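Local atomic coordinates of CurG, CurH fusion protein (Moorea producens 3L, PDB entry 4MYY), a protein that fuses, by engineering, the CurG C-terminal and CurH N-terminal docking domains, which probably pair to link these modules of the curacin A polyketide synthase. Residues S23-L28 against L65-L70. Numbering follows the deposited sequence. Where two conformers were deposited one is given.
Sequences SIDQIL and LQRAAL
Ile24, Asp25 and Leu28 of the CurG-derived helix 17-32 pack on Arg67, Ala68 and Leu70 of the CurH-derived helix 64-82, a helix-helix interface within the dimeric class 2 docking domain complex. The parts are fused by engineering, so the chain link itself is not natural. The axes of segments 23-28 and 65-70 approach to 9.4 Å, with their N-to-C directions 48° apart. The backbones come nearest at Ile24 and Ala68, whose CA atoms are 6.0 Å apart. CG2 of Ile24 lies anti to the backbone N, which brings this methyl to 3.6 Å from the Ala68 CA. Leu28 sends CD2 against the Arg67 CB (3.9 Å), while its CD1 meets CD2 of Leu70 at 4.1 Å, the two leucine side chains crossing at about a right angle; both also touch Ile59 of helix 42-61. Across the dimer interface, Ala68 packs on Ala68 of the second subunit. Beside this apolar patch, a salt bridge joins Asp25 and Arg67; the Asp25 carboxylate and Arg67 guanidinium planes are 78° apart, and NH1 of Arg67 is held separately by the Ile59 carbonyl. With Asp25 replaced by an alanine, the Arg67 NE would probably lose its carboxylate mate, with NH1 still bound to the Ile59 O. The direct bond, Arg67 NE to Asp25 OD1, spans 3.0 Å at the guanidinium edge but is weak, bent to 127° at the hydrogen.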
# COMPACT_ATOMS: atom_id res chain seq x y z
N SER B 23 -6.02 2.12 -9.55
CA SER B 23 -4.61 1.88 -9.25
C SER B 23 -4.44 0.92 -8.08
O SER B 23 -3.69 -0.04 -8.17
CB SER B 23 -3.88 3.19 -8.99
OG SER B 23 -3.88 3.99 -10.16
N ILE B 24 -5.14 1.18 -6.98
CA ILE B 24 -5.04 0.35 -5.77
C ILE B 24 -5.42 -1.11 -6.10
O ILE B 24 -4.74 -2.05 -5.68
CB ILE B 24 -5.90 0.92 -4.61
CG1 ILE B 24 -5.30 2.26 -4.13
CG2 ILE B 24 -6.01 -0.07 -3.46
CD1 ILE B 24 -6.30 3.18 -3.45
N ASP B 25 -6.49 -1.28 -6.84
CA ASP B 25 -7.01 -2.61 -7.12
C ASP B 25 -6.03 -3.37 -7.98
O ASP B 25 -5.82 -4.58 -7.80
CB ASP B 25 -8.38 -2.53 -7.79
CG ASP B 25 -9.48 -2.04 -6.83
OD1 ASP B 25 -9.21 -1.85 -5.61
OD2 ASP B 25 -10.62 -1.81 -7.30
N GLN B 26 -5.42 -2.65 -8.92
CA GLN B 26 -4.48 -3.31 -9.80
C GLN B 26 -3.23 -3.69 -9.05
O GLN B 26 -2.65 -4.75 -9.33
CB GLN B 26 -4.13 -2.43 -10.99
CG GLN B 26 -5.28 -2.36 -11.99
CD GLN B 26 -4.95 -1.49 -13.16
OE1 GLN B 26 -4.18 -1.88 -14.04
NE2 GLN B 26 -5.54 -0.31 -13.20
N ILE B 27 -2.80 -2.84 -8.13
CA ILE B 27 -1.63 -3.17 -7.31
C ILE B 27 -1.97 -4.39 -6.46
O ILE B 27 -1.20 -5.35 -6.37
CB ILE B 27 -1.07 -1.96 -6.51
CG1 ILE B 27 -0.13 -1.16 -7.40
CG2 ILE B 27 -0.21 -2.42 -5.33
CD1 ILE B 27 -0.77 -0.05 -8.19
N LEU B 28 -3.16 -4.39 -5.87
CA LEU B 28 -3.57 -5.53 -5.08
C LEU B 28 -3.57 -6.84 -5.88
O LEU B 28 -3.08 -7.86 -5.40
CB LEU B 28 -4.95 -5.25 -4.48
CG LEU B 28 -5.35 -6.12 -3.32
CD1 LEU B 28 -4.29 -6.19 -2.22
CD2 LEU B 28 -6.61 -5.44 -2.80
N LEU B 65 -11.83 1.34 0.58
CA LEU B 65 -10.88 1.70 1.62
C LEU B 65 -10.32 0.45 2.28
O LEU B 65 -9.14 0.42 2.64
CB LEU B 65 -11.50 2.60 2.69
CG LEU B 65 -10.51 3.38 3.54
CD1 LEU B 65 -9.62 4.35 2.76
CD2 LEU B 65 -11.30 4.14 4.58
N GLN B 66 -11.16 -0.59 2.44
CA GLN B 66 -10.63 -1.88 2.95
C GLN B 66 -9.54 -2.42 2.02
O GLN B 66 -8.49 -2.90 2.46
CB GLN B 66 -11.75 -2.89 3.09
CG GLN B 66 -12.55 -2.71 4.38
CD GLN B 66 -13.72 -3.64 4.45
OE1 GLN B 66 -14.48 -3.78 3.49
NE2 GLN B 66 -13.91 -4.27 5.60
N ARG B 67 -9.80 -2.37 0.73
CA ARG B 67 -8.79 -2.84 -0.25
C ARG B 67 -7.48 -2.03 -0.14
O ARG B 67 -6.40 -2.60 -0.21
CB ARG B 67 -9.31 -2.81 -1.67
CG ARG B 67 -10.31 -3.91 -2.02
CD ARG B 67 -10.59 -3.93 -3.52
NE ARG B 67 -11.52 -2.88 -3.92
CZ ARG B 67 -12.84 -2.99 -3.73
NH1 ARG B 67 -13.34 -4.11 -3.19
NH2 ARG B 67 -13.65 -2.00 -4.04
N ALA B 68 -7.59 -0.72 0.04
CA ALA B 68 -6.41 0.13 0.11
C ALA B 68 -5.62 -0.23 1.36
O ALA B 68 -4.39 -0.42 1.28
CB ALA B 68 -6.83 1.61 0.14
N ALA B 69 -6.33 -0.36 2.49
CA ALA B 69 -5.67 -0.69 3.74
C ALA B 69 -5.01 -2.06 3.69
O ALA B 69 -3.92 -2.22 4.26
CB ALA B 69 -6.62 -0.56 4.92
N LEU B 70 -5.65 -3.02 3.00
CA LEU B 70 -5.10 -4.38 2.84
C LEU B 70 -3.79 -4.34 2.05
O LEU B 70 -2.80 -4.96 2.45
CB LEU B 70 -6.12 -5.27 2.12
CG LEU B 70 -5.63 -6.66 1.77
CD1 LEU B 70 -5.35 -7.45 3.05
CD2 LEU B 70 -6.70 -7.33 0.91
O HOH W 1 -12.30 -0.49 -5.36